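PDB 2E9Q: 11S globulin subunit beta from Cucurbita maxima, which serves as a seed storage protein, a nutrient reservoir of the 11S globulin family that forms hexamers once its precursor is cleaved into acidic and basic chains. Local coordinates for residues Cys27-Arg39 and Val366-Pro380. Sequence-based numbering, arbitrary orientation. Where two conformers were deposited one is given.
Sequences CRLENLRAQDPVR and VFDGEVREGQVLMIP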
ATOM      1  N   CYS A  27       7.237  15.249  -6.170  1.00 56.53           N
ATOM      2  CA  CYS A  27       6.895  15.091  -7.577  1.00 51.96           C
ATOM      3  C   CYS A  27       7.046  16.435  -8.289  1.00 47.79           C
ATOM      4  O   CYS A  27       6.611  17.454  -7.772  1.00 48.69           O
ATOM      5  CB  CYS A  27       5.447  14.623  -7.694  1.00 51.44           C
ATOM      6  SG  CYS A  27       5.150  12.855  -7.373  1.00 51.31           S
ATOM      7  N   ARG A  28       7.671  16.442  -9.462  1.00 56.73           N
ATOM      8  CA  ARG A  28       7.829  17.681 -10.231  1.00 61.75           C
ATOM      9  C   ARG A  28       6.665  17.781 -11.215  1.00 56.84           C
ATOM     10  O   ARG A  28       6.736  17.271 -12.330  1.00 50.04           O
ATOM     11  CB  ARG A  28       9.151  17.687 -11.002  1.00 63.86           C
ATOM     12  CG  ARG A  28      10.376  17.892 -10.135  1.00 76.60           C
ATOM     13  CD  ARG A  28      11.490  18.599 -10.911  1.00 88.36           C
ATOM     14  NE  ARG A  28      12.009  17.803 -12.023  1.00 90.83           N
ATOM     15  CZ  ARG A  28      13.017  18.179 -12.808  1.00 87.72           C
ATOM     16  NH1 ARG A  28      13.618  19.346 -12.607  1.00 82.44           N
ATOM     17  NH2 ARG A  28      13.433  17.384 -13.786  1.00 83.06           N
ATOM     18  N   LEU A  29       5.601  18.447 -10.786  1.00 51.07           N
ATOM     19  CA  LEU A  29       4.396  18.579 -11.589  1.00 49.72           C
ATOM     20  C   LEU A  29       4.057  20.010 -11.962  1.00 51.77           C
ATOM     21  O   LEU A  29       2.884  20.385 -11.981  1.00 55.46           O
ATOM     22  CB  LEU A  29       3.225  17.993 -10.819  1.00 38.79           C
ATOM     23  CG  LEU A  29       3.453  16.608 -10.228  1.00 37.60           C
ATOM     24  CD1 LEU A  29       2.270  16.242  -9.338  1.00 28.31           C
ATOM     25  CD2 LEU A  29       3.631  15.603 -11.362  1.00 35.19           C
ATOM     26  N   GLU A  30       5.071  20.810 -12.261  1.00 52.23           N
ATOM     27  CA  GLU A  30       4.835  22.202 -12.624  1.00 52.70           C
ATOM     28  C   GLU A  30       4.885  22.434 -14.125  1.00 43.86           C
ATOM     29  O   GLU A  30       4.353  23.425 -14.610  1.00 52.49           O
ATOM     30  CB  GLU A  30       5.843  23.105 -11.913  1.00 60.53           C
ATOM     31  CG  GLU A  30       5.597  23.214 -10.422  1.00 77.48           C
ATOM     32  CD  GLU A  30       6.657  24.039  -9.703  1.00 94.78           C
ATOM     33  OE1 GLU A  30       6.447  24.370  -8.509  1.00 99.55           O
ATOM     34  OE2 GLU A  30       7.703  24.349 -10.324  1.00 98.60           O
ATOM     35  N   ASN A  31       5.498  21.517 -14.865  1.00 40.09           N
ATOM     36  CA  ASN A  31       5.582  21.662 -16.314  1.00 48.52           C
ATOM     37  C   ASN A  31       5.251  20.364 -17.063  1.00 49.58           C
ATOM     38  O   ASN A  31       6.147  19.657 -17.537  1.00 48.25           O
ATOM     39  CB  ASN A  31       6.978  22.151 -16.708  1.00 56.22           C
ATOM     40  CG  ASN A  31       6.934  23.304 -17.701  1.00 76.75           C
ATOM     41  OD1 ASN A  31       6.394  24.377 -17.404  1.00 78.25           O
ATOM     42  ND2 ASN A  31       7.500  23.090 -18.891  1.00 83.34           N
ATOM     43  N   LEU A  32       3.962  20.054 -17.174  1.00 44.55           N
ATOM     44  CA  LEU A  32       3.539  18.844 -17.871  1.00 45.48           C
ATOM     45  C   LEU A  32       3.829  19.010 -19.357  1.00 49.97           C
ATOM     46  O   LEU A  32       3.847  20.128 -19.874  1.00 52.26           O
ATOM     47  CB  LEU A  32       2.041  18.606 -17.672  1.00 37.20           C
ATOM     48  CG  LEU A  32       1.515  18.623 -16.238  1.00 43.88           C
ATOM     49  CD1 LEU A  32       0.002  18.444 -16.249  1.00 41.34           C
ATOM     50  CD2 LEU A  32       2.190  17.522 -15.414  1.00 36.49           C
ATOM     51  N   ARG A  33       4.052  17.903 -20.050  1.00 51.25           N
ATOM     52  CA  ARG A  33       4.330  17.978 -21.474  1.00 47.90           C
ATOM     53  C   ARG A  33       3.522  16.970 -22.282  1.00 50.75           C
ATOM     54  O   ARG A  33       3.223  15.873 -21.802  1.00 41.19           O
ATOM     55  CB  ARG A  33       5.824  17.751 -21.715  1.00 54.30           C
ATOM     56  CG  ARG A  33       6.710  18.703 -20.898  1.00 79.29           C
ATOM     57  CD  ARG A  33       8.205  18.450 -21.101  1.00 92.83           C
ATOM     58  NE  ARG A  33       8.611  17.090 -20.744  1.00 99.04           N
ATOM     59  CZ  ARG A  33       9.866  16.648 -20.791  1.00104.67           C
ATOM     60  NH1 ARG A  33      10.148  15.393 -20.452  1.00103.93           N
ATOM     61  NH2 ARG A  33      10.844  17.465 -21.170  1.00104.07           N
ATOM     62  N   ALA A  34       3.143  17.363 -23.496  1.00 40.69           N
ATOM     63  CA  ALA A  34       2.438  16.459 -24.393  1.00 47.44           C
ATOM     64  C   ALA A  34       3.608  15.642 -24.929  1.00 45.49           C
ATOM     65  O   ALA A  34       4.395  16.147 -25.715  1.00 56.09           O
ATOM     66  CB  ALA A  34       1.772  17.233 -25.508  1.00 51.45           C
ATOM     67  N   GLN A  35       3.733  14.397 -24.487  1.00 46.11           N
ATOM     68  CA  GLN A  35       4.853  13.540 -24.877  1.00 40.44           C
ATOM     69  C   GLN A  35       4.686  12.598 -26.063  1.00 46.75           C
ATOM     70  O   GLN A  35       3.629  11.997 -26.268  1.00 52.00           O
ATOM     71  CB  GLN A  35       5.272  12.668 -23.696  1.00 42.93           C
ATOM     72  CG  GLN A  35       5.430  13.376 -22.372  1.00 51.01           C
ATOM     73  CD  GLN A  35       5.553  12.379 -21.228  1.00 65.32           C
ATOM     74  OE1 GLN A  35       6.447  11.525 -21.230  1.00 57.86           O
ATOM     75  NE2 GLN A  35       4.645  12.474 -20.249  1.00 56.95           N
ATOM     76  N   ASP A  36       5.771  12.441 -26.810  1.00 47.25           N
ATOM     77  CA  ASP A  36       5.820  11.536 -27.940  1.00 48.56           C
ATOM     78  C   ASP A  36       6.766  10.426 -27.518  1.00 48.03           C
ATOM     79  O   ASP A  36       7.540  10.598 -26.574  1.00 41.25           O
ATOM     80  CB  ASP A  36       6.371  12.235 -29.188  1.00 52.92           C
ATOM     81  CG  ASP A  36       5.287  12.930 -29.990  1.00 57.83           C
ATOM     82  OD1 ASP A  36       5.204  14.172 -29.951  1.00 65.13           O
ATOM     83  OD2 ASP A  36       4.500  12.225 -30.659  1.00 72.92           O
ATOM     84  N   PRO A  37       6.712   9.266 -28.196  1.00 48.31           N
ATOM     85  CA  PRO A  37       7.620   8.182 -27.809  1.00 49.84           C
ATOM     86  C   PRO A  37       9.033   8.721 -27.934  1.00 49.06           C
ATOM     87  O   PRO A  37       9.275   9.633 -28.716  1.00 50.44           O
ATOM     88  CB  PRO A  37       7.331   7.094 -28.842  1.00 47.60           C
ATOM     89  CG  PRO A  37       5.930   7.352 -29.237  1.00 55.84           C
ATOM     90  CD  PRO A  37       5.879   8.865 -29.339  1.00 48.00           C
ATOM     91  N   VAL A  38       9.967   8.170 -27.174  1.00 45.66           N
ATOM     92  CA  VAL A  38      11.342   8.647 -27.239  1.00 45.91           C
ATOM     93  C   VAL A  38      12.299   7.550 -27.689  1.00 41.69           C
ATOM     94  O   VAL A  38      13.445   7.822 -28.023  1.00 46.20           O
ATOM     95  CB  VAL A  38      11.833   9.175 -25.864  0.50 41.63           C
ATOM     96  CG1 VAL A  38      10.970  10.331 -25.407  0.50 38.34           C
ATOM     97  CG2 VAL A  38      11.813   8.054 -24.836  0.50 39.60           C
ATOM     98  N   ARG A  39      11.826   6.313 -27.704  1.00 39.69           N
ATOM     99  CA  ARG A  39      12.672   5.191 -28.077  1.00 38.34           C
ATOM    100  C   ARG A  39      11.915   4.232 -29.003  1.00 44.67           C
ATOM    101  O   ARG A  39      10.694   4.150 -28.957  1.00 42.55           O
ATOM    102  CB  ARG A  39      13.140   4.483 -26.804  1.00 44.12           C
ATOM    103  CG  ARG A  39      14.581   4.018 -26.850  1.00 72.91           C
ATOM    104  CD  ARG A  39      15.123   3.667 -25.459  1.00 86.45           C
ATOM    105  NE  ARG A  39      15.235   4.832 -24.574  1.00 93.03           N
ATOM    106  CZ  ARG A  39      14.463   5.047 -23.508  1.00 99.90           C
ATOM    107  NH1 ARG A  39      14.643   6.135 -22.766  1.00 96.18           N
ATOM    108  NH2 ARG A  39      13.510   4.173 -23.179  1.00 96.45           N
ATOM    109  N   VAL A 366      -0.107  24.452 -15.353  1.00 43.72           N
ATOM    110  CA  VAL A 366       1.038  23.553 -15.441  1.00 36.90           C
ATOM    111  C   VAL A 366       1.127  22.929 -16.829  1.00 44.14           C
ATOM    112  O   VAL A 366       2.040  22.145 -17.138  1.00 43.64           O
ATOM    113  CB  VAL A 366       0.985  22.466 -14.353  1.00 43.76           C
ATOM    114  CG1 VAL A 366       1.218  23.116 -12.992  1.00 34.83           C
ATOM    115  CG2 VAL A 366      -0.372  21.739 -14.386  1.00 43.43           C
ATOM    116  N   PHE A 367       0.156  23.280 -17.659  1.00 39.06           N
ATOM    117  CA  PHE A 367       0.122  22.867 -19.052  1.00 43.38           C
ATOM    118  C   PHE A 367      -0.901  23.742 -19.735  1.00 47.33           C
ATOM    119  O   PHE A 367      -1.977  24.000 -19.191  1.00 43.63           O
ATOM    120  CB  PHE A 367      -0.253  21.399 -19.254  1.00 44.63           C
ATOM    121  CG  PHE A 367      -0.244  20.979 -20.710  1.00 42.21           C
ATOM    122  CD1 PHE A 367      -1.417  20.977 -21.463  1.00 46.17           C
ATOM    123  CD2 PHE A 367       0.947  20.636 -21.337  1.00 34.88           C
ATOM    124  CE1 PHE A 367      -1.403  20.636 -22.826  1.00 46.13           C
ATOM    125  CE2 PHE A 367       0.975  20.293 -22.693  1.00 44.18           C
ATOM    126  CZ  PHE A 367      -0.201  20.293 -23.444  1.00 42.97           C
ATOM    127  N   ASP A 368      -0.542  24.214 -20.920  1.00 48.26           N
ATOM    128  CA  ASP A 368      -1.407  25.070 -21.712  1.00 46.60           C
ATOM    129  C   ASP A 368      -0.914  24.953 -23.142  1.00 56.10           C
ATOM    130  O   ASP A 368       0.014  25.652 -23.553  1.00 54.28           O
ATOM    131  CB  ASP A 368      -1.312  26.519 -21.222  1.00 46.77           C
ATOM    132  CG  ASP A 368      -2.191  27.466 -22.014  1.00 55.04           C
ATOM    133  OD1 ASP A 368      -3.125  26.995 -22.698  1.00 58.19           O
ATOM    134  OD2 ASP A 368      -1.959  28.693 -21.945  1.00 68.39           O
ATOM    135  N   GLY A 369      -1.523  24.043 -23.891  1.00 53.93           N
ATOM    136  CA  GLY A 369      -1.120  23.846 -25.266  1.00 52.77           C
ATOM    137  C   GLY A 369      -1.935  22.794 -25.982  1.00 54.32           C
ATOM    138  O   GLY A 369      -3.057  22.484 -25.592  1.00 56.26           O
ATOM    139  N   GLU A 370      -1.351  22.237 -27.032  1.00 55.75           N
ATOM    140  CA  GLU A 370      -2.010  21.230 -27.838  1.00 60.20           C
ATOM    141  C   GLU A 370      -1.555  19.815 -27.538  1.00 58.60           C
ATOM    142  O   GLU A 370      -0.441  19.588 -27.081  1.00 57.12           O
ATOM    143  CB  GLU A 370      -1.745  21.493 -29.321  1.00 63.41           C
ATOM    144  CG  GLU A 370      -2.385  22.742 -29.882  1.00 85.47           C
ATOM    145  CD  GLU A 370      -3.896  22.662 -29.883  1.00 95.71           C
ATOM    146  OE1 GLU A 370      -4.522  23.301 -29.007  1.00 99.63           O
ATOM    147  OE2 GLU A 370      -4.456  21.949 -30.753  1.00 99.06           O
ATOM    148  N   VAL A 371      -2.448  18.873 -27.816  1.00 55.95           N
ATOM    149  CA  VAL A 371      -2.179  17.455 -27.680  1.00 46.52           C
ATOM    150  C   VAL A 371      -2.644  16.930 -29.027  1.00 50.51           C
ATOM    151  O   VAL A 371      -3.780  17.177 -29.433  1.00 48.11           O
ATOM    152  CB  VAL A 371      -3.011  16.789 -26.568  1.00 40.53           C
ATOM    153  CG1 VAL A 371      -2.658  15.324 -26.491  1.00 39.19           C
ATOM    154  CG2 VAL A 371      -2.737  17.445 -25.235  1.00 43.04           C
ATOM    155  N   ARG A 372      -1.768  16.226 -29.730  1.00 51.34           N
ATOM    156  CA  ARG A 372      -2.122  15.712 -31.039  1.00 55.61           C
ATOM    157  C   ARG A 372      -2.077  14.192 -31.071  1.00 61.11           C
ATOM    158  O   ARG A 372      -1.423  13.560 -30.234  1.00 57.40           O
ATOM    159  CB  ARG A 372      -1.168  16.271 -32.096  1.00 54.44           C
ATOM    160  CG  ARG A 372      -0.898  17.755 -31.959  1.00 70.01           C
ATOM    161  CD  ARG A 372      -0.091  18.289 -33.132  1.00 72.85           C
ATOM    162  NE  ARG A 372       0.356  19.661 -32.904  1.00 81.06           N
ATOM    163  CZ  ARG A 372      -0.440  20.671 -32.555  1.00 89.55           C
ATOM    164  NH1 ARG A 372      -1.747  20.482 -32.384  1.00 83.94           N
ATOM    165  NH2 ARG A 372       0.076  21.881 -32.372  1.00 91.04           N
ATOM    166  N   GLU A 373      -2.779  13.620 -32.047  1.00 59.42           N
ATOM    167  CA  GLU A 373      -2.832  12.176 -32.231  1.00 51.11           C
ATOM    168  C   GLU A 373      -1.449  11.606 -32.013  1.00 46.29           C
ATOM    169  O   GLU A 373      -0.474  12.141 -32.527  1.00 45.75           O
ATOM    170  CB  GLU A 373      -3.304  11.833 -33.653  1.00 53.69           C
ATOM    171  CG  GLU A 373      -3.373  10.330 -33.962  1.00 62.39           C
ATOM    172  CD  GLU A 373      -2.021   9.714 -34.325  1.00 68.65           C
ATOM    173  OE1 GLU A 373      -1.826   8.508 -34.060  1.00 72.61           O
ATOM    174  OE2 GLU A 373      -1.156  10.423 -34.890  1.00 73.31           O
ATOM    175  N   GLY A 374      -1.370  10.527 -31.242  1.00 44.01           N
ATOM    176  CA  GLY A 374      -0.088   9.896 -30.995  1.00 41.33           C
ATOM    177  C   GLY A 374       0.629  10.397 -29.763  1.00 38.93           C
ATOM    178  O   GLY A 374       1.641   9.823 -29.364  1.00 41.02           O
ATOM    179  N   GLN A 375       0.110  11.455 -29.150  1.00 36.29           N
ATOM    180  CA  GLN A 375       0.749  12.008 -27.966  1.00 42.47           C
ATOM    181  C   GLN A 375       0.080  11.612 -26.656  1.00 47.93           C
ATOM    182  O   GLN A 375      -1.096  11.247 -26.629  1.00 42.22           O
ATOM    183  CB  GLN A 375       0.800  13.535 -28.051  1.00 45.13           C
ATOM    184  CG  GLN A 375       1.575  14.085 -29.246  1.00 44.57           C
ATOM    185  CD  GLN A 375       1.709  15.598 -29.181  1.00 48.15           C
ATOM    186  OE1 GLN A 375       0.731  16.314 -28.943  1.00 45.74           O
ATOM    187  NE2 GLN A 375       2.923  16.091 -29.389  1.00 50.17           N
ATOM    188  N   VAL A 376       0.847  11.727 -25.570  1.00 49.28           N
ATOM    189  CA  VAL A 376       0.390  11.400 -24.223  1.00 41.91           C
ATOM    190  C   VAL A 376       0.516  12.564 -23.233  1.00 40.53           C
ATOM    191  O   VAL A 376       1.574  13.177 -23.116  1.00 41.65           O
ATOM    192  CB  VAL A 376       1.203  10.220 -23.648  1.00 48.52           C
ATOM    193  CG1 VAL A 376       0.760   9.930 -22.202  1.00 41.44           C
ATOM    194  CG2 VAL A 376       1.038   8.988 -24.545  1.00 44.86           C
ATOM    195  N   LEU A 377      -0.570  12.867 -22.531  1.00 42.20           N
ATOM    196  CA  LEU A 377      -0.571  13.906 -21.514  1.00 37.22           C
ATOM    197  C   LEU A 377      -1.003  13.232 -20.211  1.00 39.35           C
ATOM    198  O   LEU A 377      -2.087  12.664 -20.133  1.00 46.16           O
ATOM    199  CB  LEU A 377      -1.540  15.042 -21.854  1.00 31.76           C
ATOM    200  CG  LEU A 377      -1.639  16.108 -20.743  1.00 41.28           C
ATOM    201  CD1 LEU A 377      -0.303  16.836 -20.571  1.00 41.36           C
ATOM    202  CD2 LEU A 377      -2.730  17.099 -21.078  1.00 34.96           C
ATOM    203  N   MET A 378      -0.134  13.285 -19.205  1.00 40.32           N
ATOM    204  CA  MET A 378      -0.378  12.684 -17.898  1.00 34.60           C
ATOM    205  C   MET A 378      -1.008  13.758 -17.039  1.00 42.62           C
ATOM    206  O   MET A 378      -0.373  14.775 -16.769  1.00 50.03           O
ATOM    207  CB  MET A 378       0.967  12.254 -17.294  1.00 46.37           C
ATOM    208  CG  MET A 378       0.964  11.056 -16.344  1.00 58.96           C
ATOM    209  SD  MET A 378       0.132  11.270 -14.754  1.00 58.61           S
ATOM    210  CE  MET A 378       1.416  12.038 -13.800  1.00 52.78           C
ATOM    211  N   ILE A 379      -2.264  13.563 -16.641  1.00 43.53           N
ATOM    212  CA  ILE A 379      -2.958  14.521 -15.786  1.00 31.95           C
ATOM    213  C   ILE A 379      -2.951  13.990 -14.352  1.00 44.61           C
ATOM    214  O   ILE A 379      -3.614  12.994 -14.045  1.00 40.77           O
ATOM    215  CB  ILE A 379      -4.421  14.703 -16.200  1.00 44.88           C
ATOM    216  CG1 ILE A 379      -4.522  14.998 -17.700  1.00 48.36           C
ATOM    217  CG2 ILE A 379      -5.061  15.792 -15.350  1.00 33.83           C
ATOM    218  CD1 ILE A 379      -4.162  16.402 -18.080  1.00 57.77           C
ATOM    219  N   PRO A 380      -2.207  14.653 -13.450  1.00 46.05           N
ATOM    220  CA  PRO A 380      -2.142  14.209 -12.053  1.00 39.17           C
ATOM    221  C   PRO A 380      -3.471  14.281 -11.288  1.00 43.34           C
ATOM    222  O   PRO A 380      -4.332  15.125 -11.558  1.00 37.85           O
ATOM    223  CB  PRO A 380      -1.094  15.140 -11.434  1.00 34.82           C
ATOM    224  CG  PRO A 380      -0.239  15.539 -12.603  1.00 40.34           C
ATOM    225  CD  PRO A 380      -1.251  15.750 -13.698  1.00 44.63           C
TER
HETATM  226  O   HOH W   1       2.474  14.437 -19.864  1.00 48.15           O
HETATM  227  O   HOH W   2       4.747  18.458 -27.865  1.00 60.10           O
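Leu32 lies against Val366, Phe367 and Pro380, and this one leucine carries much of the apolar contact between the N-terminal arm 27-39 and segment 366-380, which runs through strands 370-372 and 376-379. With its CG anti to the carbonyl carbon, Leu32 sends CD1 to within 3.8 Å of Val366 CG2 and on to Pro380 CD, while its CB rests on Phe367 CB. The backbone fixes the same spot, Leu32 N giving a 2.8 Å hydrogen bond to Val366 O. The Phe367 ring takes Leu32 O at its edge, in plane, and Leu377 CD1 over the centre of one face.

Farther along, Gln35 and Val376 form a single antiparallel bridge, a hydrogen-bonded pair: Gln35 N to Val376 O at 2.8 Å and Val376 N to Gln35 O at 2.9 Å. Gln375 illustrates how one side-chain amide can join a turn to a distant segment of the same chain. Its NE2 donates an almost straight bond (178°) to Asp36 OD1. NE2 meets this oxygen within the plane of its own amide and on the syn side, but 34° out of the carboxylate plane, the two planes lying 49° apart. Its OE1 accepts from Arg372 N at 2.6 Å, across the type II turn 372-375. A leucine here would probably leave Asp36 OD1 without this donor and Arg372 N without its side-chain acceptor.

One water extends the bridge, donating to Arg33 O and accepting from Gln35 NE2 and Met378 N. Outside the two segments, Trp51 NE1 also bonds to Gln35 O, and Phe58 of helix 56-61 packs on both Gln35 and Val376. Strand 376-379 is outermost in its sheet within this chain, and Gln35 adds a single bridge at that edge. The arrangement belongs to the bicupin fold of 11S globulins: the loop preceding strand 39-43 packs on the C-terminal cupin barrel.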